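Local structure of toll-like receptor 13 (Mus musculus, 4Z0C) at residues S633-L639 with F656-K662; Y221-Q227 with H247-L251; N435-H441 with N458-E464. The protein recognises bacterial 23S ribosomal RNA and signals through MYD88 and TRAF6 to activate NF-kappa-B and the inflammatory response. One frame throughout, in Å; residues are numbered along the deposited sequence.

In the fold
All three contacts join successive turns of the leucine-rich-repeat solenoid that makes up most of the ectodomain, and they follow one another along the chain in the order 2, 3, 1. They are far apart in space: the centres of contacts 1 and 2 are 62 Å apart, on opposite sides of the chain's centre, while contact 3 lies 41 Å from contact 1 and 57 Å from contact 2, centre to centre. Contact 1 touches the RNA directly. The nearest atoms of contact 3 and the nucleic acid are about 8 Å apart, those of contact 2 about 30 Å. Contacts 1 and 3 also meet the second subunit, whereas no other protein chain touches contact 2.

Contact 1: residues S633-L639 with F656-K662; sequences SLRFNNL and FDVYGNK. With nucleotides of chain C.
Residues 633-639 and 656-662 are near-equivalent pieces of adjacent leucine-rich-repeat turns, Ser-633 pairing with Asp-657 where the parallel strands 631-633 and 655-657 run out into the asparagine-bearing loops. Backbone bonds set the register: Leu-634 N donates to Asp-657 O (2.7 Å), Phe-636 N to Tyr-659 O, and Lys-662 N to Leu-639 O.

The amide of Asn-661 spans both turns. Asn-661 ND2 reaches Leu-634 O at 2.9 Å and its OD1 accepts from Leu-639 N, the donor lying in the carbonyl plane on a lone pair. Asn-637 ND2 grips Leu-634 O from the opposite face of that carbonyl, and Asn-637 also bonds back to Leu-610 and Leu-615, continuing the asparagine series into the preceding turn.

Charge gathers at Arg-635. Its chain leaves with CG opposite the backbone N (chi1 -173°), then bends at chi2 and chi3, bringing the guanidinium between Asp-657 and the RNA. A salt bridge joins Arg-635 NH1 to Asp-657 OD2 at 2.9 Å, although the hydrogen bond within it is weak and the guanidinium and carboxylate planes stand 72° apart. On the RNA side, Arg-635 NH2 donates to OP2 of G8 of chain C at 2.6 Å. Asp-657 is itself steadied by an Asx turn, OD1 accepting from Tyr-659 N.

Among the aromatic groups, the Phe-636 and Tyr-659 side chains run side by side and their rings meet obliquely, planes at 54°. G8 sets its O2' over one face of Phe-636, offset toward the rim, and Arg-635 CG lies over the opposite face.

Contact 2: residues Y221-Q227 with H247-L251; sequences YLKTLPQ and HLQNL
Asn-250 ND2 donates to Pro-226 O at 2.6 Å, the sole hydrogen bond between 221-227 and 247-251. It is nearly straight, with an N-H...O angle of 168°, and each group lies in the other's plane: the donor in the carbonyl plane of Pro-226, the acceptor in the amide plane of Asn-250. Gln-227 OE1 is also 3.2 Å from Asn-250 ND2, but the angle there is too poor for a bond.

The other end of the contact is built on His-247. Its imidazole lies against Lys-223, whose CB sits over one ring face, 3.5 Å from the centroid and 24° off the normal, a CH-pi contact made by the base of the lysine. Further along, the lysine chain bends, leaving Lys-223 NZ 5.0 Å from His-247 NE2. Tyr-221 approaches the same imidazole obliquely, with CE1 4.1 Å from His-247 CE1 and the ring planes at 60°.

Between the Asn-250 bond and the His-247 packing, Leu-222 CD1 meets Leu-248 CD2 at 3.8 Å. Leu-222 also packs on Leu-231 of strand 230-232, so this apolar contact faces the interior of the leucine-rich-repeat solenoid. Type I turns at Leu-222 to Leu-225 and Leu-248 to Leu-251 shape the two loops, one at the junction of repeats 8 and 9 and the other at that of 9 and 10.

The chemistry implies a join that is directional at one end alone, through the bond from Asn-250 ND2 to Pro-226 O, while CH-pi, ring and aliphatic van der Waals packing make the rest.

Contact 3: residues N435-H441 with N458-E464; sequences NIRTLNH and NCLKILE
Residues 435-441 and 458-464 run side by side, their end-to-end directions 19° apart, and form a short parallel pair in which Thr-438 bridges Ile-462 and Leu-439 bridges Leu-463. Leu-439 N donates to Ile-462 O and Leu-439 O accepts from Glu-464 N, both at 3.1 Å; Lys-461 N to Arg-437 O extends the pairing. These are matching positions of adjacent leucine-rich-repeat turns.

Asn-458 OD1 accepts from Ile-436 N at 3.1 Å, while its ND2 bonds to Leu-431 O and Leu-455 O, tying the turns together from the asparagine position. On the face carrying Leu-439 and Leu-463, Leu-439 CD2 meets Leu-463 CD2 at 3.5 Å, the two chains pointing the same way; nearer the asparagine, Ile-436 CG2 touches Leu-460 CD2. Arg-437 lays its CG against Cys-459 CB and carries its guanidinium to Asp-433 and Asn-435 of the second subunit.

Glu-464 holds the far end. Its side chain is extended beyond CG (chi2 -172°), and the carboxylate takes Asn-440 ND2 on Glu-464 OE1 at 2.8 Å, from above the carboxylate plane. Glu-464 OE2 has two donors from His-441: the backbone N, also from above that plane, and ring ND1 at 3.1 Å, with OE2 near the imidazole plane.

Contact 1: residues S633-L639 with F656-K662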
# COMPACT_ATOMS: atom_id res chain seq x y z
N SER A 633 -24.98 -12.02 -2.95
CA SER A 633 -24.34 -11.67 -4.21
C SER A 633 -23.15 -12.53 -4.57
O SER A 633 -22.22 -12.69 -3.79
CB SER A 633 -23.93 -10.20 -4.24
OG SER A 633 -23.38 -9.91 -5.51
N LEU A 634 -23.20 -13.07 -5.78
CA LEU A 634 -22.15 -13.91 -6.31
C LEU A 634 -21.71 -13.28 -7.63
O LEU A 634 -21.25 -13.96 -8.55
CB LEU A 634 -22.68 -15.34 -6.50
CG LEU A 634 -23.01 -16.10 -5.21
CD1 LEU A 634 -23.93 -17.27 -5.48
CD2 LEU A 634 -21.75 -16.60 -4.54
N ARG A 635 -21.91 -11.98 -7.72
CA ARG A 635 -21.52 -11.19 -8.89
C ARG A 635 -20.04 -11.39 -9.22
O ARG A 635 -19.20 -11.40 -8.32
CB ARG A 635 -21.77 -9.72 -8.58
CG ARG A 635 -21.59 -8.76 -9.71
CD ARG A 635 -22.87 -8.01 -9.87
NE ARG A 635 -22.66 -6.58 -9.81
CZ ARG A 635 -23.65 -5.70 -9.79
NH1 ARG A 635 -24.91 -6.11 -9.84
NH2 ARG A 635 -23.38 -4.41 -9.73
N PHE A 636 -19.73 -11.54 -10.50
CA PHE A 636 -18.35 -11.67 -11.00
C PHE A 636 -17.60 -12.90 -10.46
O PHE A 636 -16.52 -12.79 -9.88
CB PHE A 636 -17.55 -10.38 -10.75
CG PHE A 636 -18.11 -9.17 -11.46
CD1 PHE A 636 -18.48 -9.25 -12.79
CD2 PHE A 636 -18.27 -7.97 -10.79
CE1 PHE A 636 -19.00 -8.15 -13.45
CE2 PHE A 636 -18.81 -6.86 -11.44
CZ PHE A 636 -19.16 -6.94 -12.77
N ASN A 637 -18.18 -14.07 -10.65
CA ASN A 637 -17.47 -15.32 -10.41
C ASN A 637 -17.50 -16.15 -11.67
O ASN A 637 -17.82 -15.64 -12.75
CB ASN A 637 -18.08 -16.07 -9.24
CG ASN A 637 -17.74 -15.44 -7.91
OD1 ASN A 637 -16.63 -15.59 -7.39
ND2 ASN A 637 -18.71 -14.71 -7.35
N ASN A 638 -17.14 -17.43 -11.55
CA ASN A 638 -17.13 -18.35 -12.69
C ASN A 638 -18.12 -19.49 -12.52
O ASN A 638 -17.87 -20.60 -12.97
CB ASN A 638 -15.73 -18.90 -12.94
CG ASN A 638 -14.79 -17.83 -13.50
OD1 ASN A 638 -15.25 -16.84 -14.08
ND2 ASN A 638 -13.48 -18.02 -13.34
N LEU A 639 -19.25 -19.20 -11.87
CA LEU A 639 -20.30 -20.19 -11.66
C LEU A 639 -20.91 -20.59 -12.99
O LEU A 639 -21.24 -19.72 -13.80
CB LEU A 639 -21.37 -19.63 -10.73
CG LEU A 639 -21.33 -19.91 -9.22
CD1 LEU A 639 -20.01 -20.43 -8.73
CD2 LEU A 639 -21.71 -18.66 -8.47
N PHE A 656 -30.75 -11.77 -5.41
CA PHE A 656 -29.78 -12.85 -5.64
C PHE A 656 -29.05 -12.53 -6.92
O PHE A 656 -29.66 -12.51 -8.00
CB PHE A 656 -30.48 -14.20 -5.74
CG PHE A 656 -29.57 -15.34 -6.13
CD1 PHE A 656 -28.68 -15.89 -5.21
CD2 PHE A 656 -29.62 -15.88 -7.41
CE1 PHE A 656 -27.85 -16.95 -5.56
CE2 PHE A 656 -28.79 -16.93 -7.77
CZ PHE A 656 -27.90 -17.47 -6.84
N ASP A 657 -27.76 -12.26 -6.79
CA ASP A 657 -27.01 -11.62 -7.86
C ASP A 657 -26.00 -12.58 -8.41
O ASP A 657 -25.05 -12.96 -7.72
CB ASP A 657 -26.31 -10.37 -7.32
CG ASP A 657 -25.70 -9.53 -8.41
OD1 ASP A 657 -25.46 -10.05 -9.52
OD2 ASP A 657 -25.43 -8.34 -8.14
N VAL A 658 -26.20 -12.97 -9.66
CA VAL A 658 -25.33 -13.94 -10.30
C VAL A 658 -24.92 -13.41 -11.68
O VAL A 658 -24.56 -14.15 -12.60
CB VAL A 658 -26.01 -15.33 -10.32
CG1 VAL A 658 -27.12 -15.39 -11.36
CG2 VAL A 658 -24.99 -16.43 -10.50
N TYR A 659 -24.99 -12.09 -11.79
CA TYR A 659 -24.47 -11.34 -12.93
C TYR A 659 -22.94 -11.51 -13.03
O TYR A 659 -22.27 -11.72 -12.04
CB TYR A 659 -24.83 -9.87 -12.74
CG TYR A 659 -24.23 -8.90 -13.73
CD1 TYR A 659 -24.57 -8.95 -15.09
CD2 TYR A 659 -23.37 -7.89 -13.30
CE1 TYR A 659 -24.03 -8.05 -15.99
CE2 TYR A 659 -22.83 -6.98 -14.20
CZ TYR A 659 -23.16 -7.06 -15.54
OH TYR A 659 -22.62 -6.17 -16.42
N GLY A 660 -22.42 -11.43 -14.25
CA GLY A 660 -20.99 -11.57 -14.48
C GLY A 660 -20.47 -12.98 -14.26
O GLY A 660 -19.29 -13.17 -13.99
N ASN A 661 -21.36 -13.98 -14.34
CA ASN A 661 -20.93 -15.38 -14.23
C ASN A 661 -20.86 -16.10 -15.58
O ASN A 661 -20.81 -15.46 -16.63
CB ASN A 661 -21.78 -16.14 -13.22
CG ASN A 661 -21.37 -15.86 -11.80
OD1 ASN A 661 -20.73 -16.69 -11.17
ND2 ASN A 661 -21.68 -14.67 -11.31
N LYS A 662 -20.84 -17.43 -15.55
CA LYS A 662 -20.72 -18.22 -16.77
C LYS A 662 -21.82 -19.27 -16.88
O LYS A 662 -21.56 -20.43 -17.19
CB LYS A 662 -19.36 -18.90 -16.83
CG LYS A 662 -18.16 -18.00 -16.54
CD LYS A 662 -17.10 -18.14 -17.61
CE LYS A 662 -16.72 -16.81 -18.22
NZ LYS A 662 -15.27 -16.55 -18.03
P G C 8 -20.20 -3.02 -10.99
OP1 G C 8 -20.74 -2.75 -12.35
OP2 G C 8 -20.80 -4.02 -10.07
O5' G C 8 -18.69 -3.46 -11.27
C5' G C 8 -17.80 -2.54 -11.90
C4' G C 8 -16.40 -3.08 -12.01
O4' G C 8 -15.80 -3.15 -10.68
C3' G C 8 -16.29 -4.47 -12.62
O3' G C 8 -15.31 -4.48 -13.65
C2' G C 8 -15.82 -5.35 -11.46
O2' G C 8 -14.96 -6.40 -11.84
C1' G C 8 -15.08 -4.36 -10.58
N9 G C 8 -15.02 -4.81 -9.19
C8 G C 8 -13.86 -5.01 -8.49
N7 G C 8 -14.08 -5.50 -7.30
C5 G C 8 -15.47 -5.67 -7.22
C6 G C 8 -16.29 -6.16 -6.17
O6 G C 8 -15.95 -6.57 -5.05
N1 G C 8 -17.63 -6.15 -6.51
C2 G C 8 -18.12 -5.73 -7.72
N2 G C 8 -19.46 -5.81 -7.86
N3 G C 8 -17.37 -5.27 -8.70
C4 G C 8 -16.06 -5.26 -8.40
P A C 7 -23.80 -0.98 -7.85
OP1 A C 7 -23.86 -0.69 -9.31
OP2 A C 7 -24.26 -2.28 -7.32
O5' A C 7 -22.30 -0.76 -7.38
C5' A C 7 -21.47 0.23 -7.98
C4' A C 7 -20.06 -0.26 -8.14
O4' A C 7 -19.41 -0.39 -6.84
C3' A C 7 -19.91 -1.64 -8.76
O3' A C 7 -20.06 -1.64 -10.18
C2' A C 7 -18.53 -2.08 -8.28
O2' A C 7 -17.51 -1.45 -9.04
C1' A C 7 -18.49 -1.48 -6.87
N9 A C 7 -18.89 -2.46 -5.85
C8 A C 7 -20.17 -2.92 -5.63
N7 A C 7 -20.26 -3.79 -4.66
C5 A C 7 -18.95 -3.93 -4.22
C6 A C 7 -18.37 -4.73 -3.20
N6 A C 7 -19.12 -5.55 -2.45
N1 A C 7 -17.03 -4.65 -3.00
C2 A C 7 -16.31 -3.82 -3.77
N3 A C 7 -16.74 -3.02 -4.76
C4 A C 7 -18.08 -3.12 -4.94

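Contact 2: residues Y221-Q227 with H247-L251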
# COMPACT_ATOMS: atom_id res chain seq x y z
N TYR A 221 -26.42 49.13 -9.59
CA TYR A 221 -27.65 49.62 -8.99
C TYR A 221 -28.43 48.48 -8.35
O TYR A 221 -28.97 47.62 -9.05
CB TYR A 221 -28.52 50.31 -10.04
CG TYR A 221 -29.74 51.00 -9.45
CD1 TYR A 221 -29.66 52.29 -8.94
CD2 TYR A 221 -30.98 50.36 -9.41
CE1 TYR A 221 -30.77 52.93 -8.40
CE2 TYR A 221 -32.10 50.99 -8.87
CZ TYR A 221 -31.98 52.28 -8.37
OH TYR A 221 -33.08 52.91 -7.83
N LEU A 222 -28.54 48.53 -7.03
CA LEU A 222 -29.08 47.41 -6.27
C LEU A 222 -30.27 47.77 -5.35
O LEU A 222 -30.70 46.93 -4.56
CB LEU A 222 -27.97 46.75 -5.44
CG LEU A 222 -26.69 46.26 -6.15
CD1 LEU A 222 -25.71 45.72 -5.12
CD2 LEU A 222 -26.98 45.21 -7.22
N LYS A 223 -30.76 49.01 -5.44
CA LYS A 223 -31.93 49.48 -4.67
C LYS A 223 -33.09 48.52 -4.75
O LYS A 223 -33.78 48.22 -3.76
CB LYS A 223 -32.40 50.84 -5.20
CG LYS A 223 -33.90 51.10 -5.07
CD LYS A 223 -34.24 51.94 -3.85
CE LYS A 223 -35.36 52.92 -4.18
NZ LYS A 223 -35.07 54.30 -3.66
N THR A 224 -33.27 48.00 -5.95
CA THR A 224 -34.34 47.11 -6.29
C THR A 224 -34.24 45.71 -5.62
O THR A 224 -35.13 44.86 -5.79
CB THR A 224 -34.40 47.01 -7.81
OG1 THR A 224 -35.76 46.87 -8.24
CG2 THR A 224 -33.63 45.83 -8.28
N LEU A 225 -33.15 45.46 -4.89
CA LEU A 225 -33.02 44.22 -4.09
C LEU A 225 -32.98 44.54 -2.59
O LEU A 225 -31.92 44.44 -1.95
CB LEU A 225 -31.77 43.44 -4.48
CG LEU A 225 -31.34 43.38 -5.95
CD1 LEU A 225 -30.07 42.53 -6.06
CD2 LEU A 225 -32.42 42.80 -6.81
N PRO A 226 -34.13 44.92 -2.02
CA PRO A 226 -34.17 45.45 -0.65
C PRO A 226 -33.97 44.39 0.43
O PRO A 226 -33.66 44.75 1.57
CB PRO A 226 -35.57 46.05 -0.56
CG PRO A 226 -36.39 45.23 -1.50
CD PRO A 226 -35.48 44.88 -2.64
N GLN A 227 -34.17 43.12 0.08
CA GLN A 227 -34.03 42.03 1.05
C GLN A 227 -32.65 41.33 1.00
O GLN A 227 -32.44 40.33 1.69
CB GLN A 227 -35.13 41.00 0.81
CG GLN A 227 -36.48 41.39 1.39
CD GLN A 227 -36.36 41.84 2.83
OE1 GLN A 227 -36.32 43.04 3.11
NE2 GLN A 227 -36.32 40.89 3.75
N HIS A 247 -28.38 51.11 -0.39
CA HIS A 247 -29.06 50.03 -1.08
C HIS A 247 -28.76 48.65 -0.51
O HIS A 247 -29.23 47.64 -1.04
CB HIS A 247 -28.73 50.09 -2.57
CG HIS A 247 -29.20 51.34 -3.24
ND1 HIS A 247 -28.52 51.94 -4.28
CD2 HIS A 247 -30.29 52.12 -3.01
CE1 HIS A 247 -29.17 53.03 -4.66
NE2 HIS A 247 -30.25 53.15 -3.91
N LEU A 248 -27.98 48.60 0.58
CA LEU A 248 -27.53 47.32 1.14
C LEU A 248 -27.75 47.21 2.65
O LEU A 248 -26.93 46.62 3.35
CB LEU A 248 -26.04 47.11 0.84
CG LEU A 248 -25.70 47.10 -0.65
CD1 LEU A 248 -24.20 47.30 -0.91
CD2 LEU A 248 -26.22 45.83 -1.32
N GLN A 249 -28.83 47.78 3.16
CA GLN A 249 -29.00 47.85 4.61
C GLN A 249 -29.42 46.52 5.21
O GLN A 249 -29.36 46.34 6.43
CB GLN A 249 -29.97 48.96 5.01
CG GLN A 249 -29.44 50.37 4.80
CD GLN A 249 -28.33 50.73 5.76
OE1 GLN A 249 -28.56 50.86 6.96
NE2 GLN A 249 -27.14 50.96 5.22
N ASN A 250 -29.85 45.58 4.38
CA ASN A 250 -30.15 44.25 4.88
C ASN A 250 -29.00 43.23 4.76
O ASN A 250 -29.15 42.09 5.16
CB ASN A 250 -31.42 43.69 4.22
CG ASN A 250 -32.68 44.15 4.92
OD1 ASN A 250 -32.76 44.14 6.15
ND2 ASN A 250 -33.67 44.58 4.14
N LEU A 251 -27.87 43.66 4.21
CA LEU A 251 -26.78 42.76 3.92
C LEU A 251 -26.17 42.15 5.20
O LEU A 251 -25.85 42.86 6.14
CB LEU A 251 -25.71 43.47 3.08
CG LEU A 251 -24.92 42.53 2.16
CD1 LEU A 251 -25.81 42.02 1.03
CD2 LEU A 251 -23.67 43.19 1.60

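Contact 3: residues N435-H441 with N458-E464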
# COMPACT_ATOMS: atom_id res chain seq x y z
N ASN A 435 3.19 11.28 10.31
CA ASN A 435 4.33 10.37 10.17
C ASN A 435 4.51 9.55 11.44
O ASN A 435 5.64 9.28 11.83
CB ASN A 435 5.64 11.14 9.93
CG ASN A 435 5.64 11.94 8.64
OD1 ASN A 435 5.14 11.49 7.60
ND2 ASN A 435 6.20 13.14 8.69
N ILE A 436 3.43 9.19 12.11
CA ILE A 436 3.59 8.58 13.42
C ILE A 436 3.89 7.11 13.29
O ILE A 436 3.12 6.39 12.63
CB ILE A 436 2.37 8.82 14.31
CG1 ILE A 436 2.15 10.31 14.50
CG2 ILE A 436 2.58 8.16 15.66
CD1 ILE A 436 0.73 10.71 14.92
N ARG A 437 5.00 6.67 13.89
CA ARG A 437 5.51 5.29 13.75
C ARG A 437 5.19 4.37 14.92
O ARG A 437 5.00 3.17 14.72
CB ARG A 437 7.02 5.27 13.48
CG ARG A 437 7.34 5.64 12.06
CD ARG A 437 8.82 5.80 11.76
NE ARG A 437 8.96 6.46 10.47
CZ ARG A 437 9.88 6.17 9.56
NH1 ARG A 437 10.79 5.23 9.80
NH2 ARG A 437 9.90 6.83 8.41
N THR A 438 5.13 4.92 16.12
CA THR A 438 4.70 4.14 17.28
C THR A 438 3.74 4.92 18.17
O THR A 438 3.74 6.15 18.19
CB THR A 438 5.88 3.65 18.17
OG1 THR A 438 6.17 4.67 19.14
CG2 THR A 438 7.10 3.35 17.35
N LEU A 439 2.90 4.19 18.90
CA LEU A 439 1.95 4.78 19.82
C LEU A 439 2.39 4.40 21.23
O LEU A 439 2.53 3.22 21.54
CB LEU A 439 0.57 4.23 19.52
CG LEU A 439 -0.67 5.12 19.57
CD1 LEU A 439 -0.45 6.52 18.96
CD2 LEU A 439 -1.82 4.39 18.86
N ASN A 440 2.64 5.40 22.07
CA ASN A 440 3.10 5.13 23.42
C ASN A 440 1.92 4.94 24.37
O ASN A 440 0.83 5.44 24.10
CB ASN A 440 4.00 6.26 23.93
CG ASN A 440 5.20 6.50 23.02
OD1 ASN A 440 5.37 7.60 22.48
ND2 ASN A 440 6.04 5.47 22.84
N HIS A 441 2.14 4.22 25.47
CA HIS A 441 1.09 4.02 26.46
C HIS A 441 0.64 5.36 27.03
O HIS A 441 1.45 6.27 27.27
CB HIS A 441 1.58 3.12 27.61
CG HIS A 441 2.57 3.79 28.52
ND1 HIS A 441 3.89 3.98 28.17
CD2 HIS A 441 2.43 4.31 29.76
CE1 HIS A 441 4.52 4.59 29.16
NE2 HIS A 441 3.65 4.81 30.13
N ASN A 458 -0.74 6.81 8.73
CA ASN A 458 0.54 7.04 9.38
C ASN A 458 1.49 5.92 8.99
O ASN A 458 1.30 5.28 7.96
CB ASN A 458 0.34 7.11 10.88
CG ASN A 458 -0.27 8.42 11.29
OD1 ASN A 458 0.43 9.44 11.31
ND2 ASN A 458 -1.57 8.43 11.56
N CYS A 459 2.53 5.69 9.78
CA CYS A 459 3.39 4.54 9.51
C CYS A 459 3.41 3.62 10.72
O CYS A 459 4.47 3.10 11.07
CB CYS A 459 4.83 4.98 9.19
SG CYS A 459 5.03 6.57 8.29
N LEU A 460 2.26 3.43 11.36
CA LEU A 460 2.24 2.71 12.64
C LEU A 460 2.61 1.23 12.49
O LEU A 460 1.99 0.51 11.72
CB LEU A 460 0.89 2.83 13.33
CG LEU A 460 0.48 4.18 13.91
CD1 LEU A 460 -1.00 4.16 14.29
CD2 LEU A 460 1.34 4.52 15.10
N LYS A 461 3.64 0.81 13.23
CA LYS A 461 4.05 -0.59 13.29
C LYS A 461 3.84 -1.12 14.70
O LYS A 461 3.33 -2.22 14.90
CB LYS A 461 5.54 -0.75 12.93
CG LYS A 461 5.90 -0.38 11.49
CD LYS A 461 7.13 -1.15 11.03
CE LYS A 461 7.83 -0.49 9.84
NZ LYS A 461 6.93 -0.11 8.72
N ILE A 462 4.25 -0.31 15.67
CA ILE A 462 4.27 -0.71 17.08
C ILE A 462 3.23 0.04 17.91
O ILE A 462 3.28 1.26 18.03
CB ILE A 462 5.67 -0.46 17.72
CG1 ILE A 462 6.76 -1.10 16.86
CG2 ILE A 462 5.72 -0.96 19.15
CD1 ILE A 462 6.70 -2.62 16.83
N LEU A 463 2.29 -0.71 18.48
CA LEU A 463 1.33 -0.14 19.41
C LEU A 463 1.59 -0.70 20.80
O LEU A 463 1.30 -1.86 21.07
CB LEU A 463 -0.10 -0.45 18.97
CG LEU A 463 -0.58 0.01 17.59
CD1 LEU A 463 -2.05 -0.32 17.41
CD2 LEU A 463 -0.38 1.48 17.44
N GLU A 464 2.16 0.12 21.68
CA GLU A 464 2.39 -0.27 23.06
C GLU A 464 1.08 -0.71 23.72
O GLU A 464 0.00 -0.27 23.32
CB GLU A 464 3.01 0.89 23.85
CG GLU A 464 4.48 1.15 23.53
CD GLU A 464 5.15 2.19 24.47
OE1 GLU A 464 6.09 2.89 24.02
OE2 GLU A 464 4.75 2.31 25.65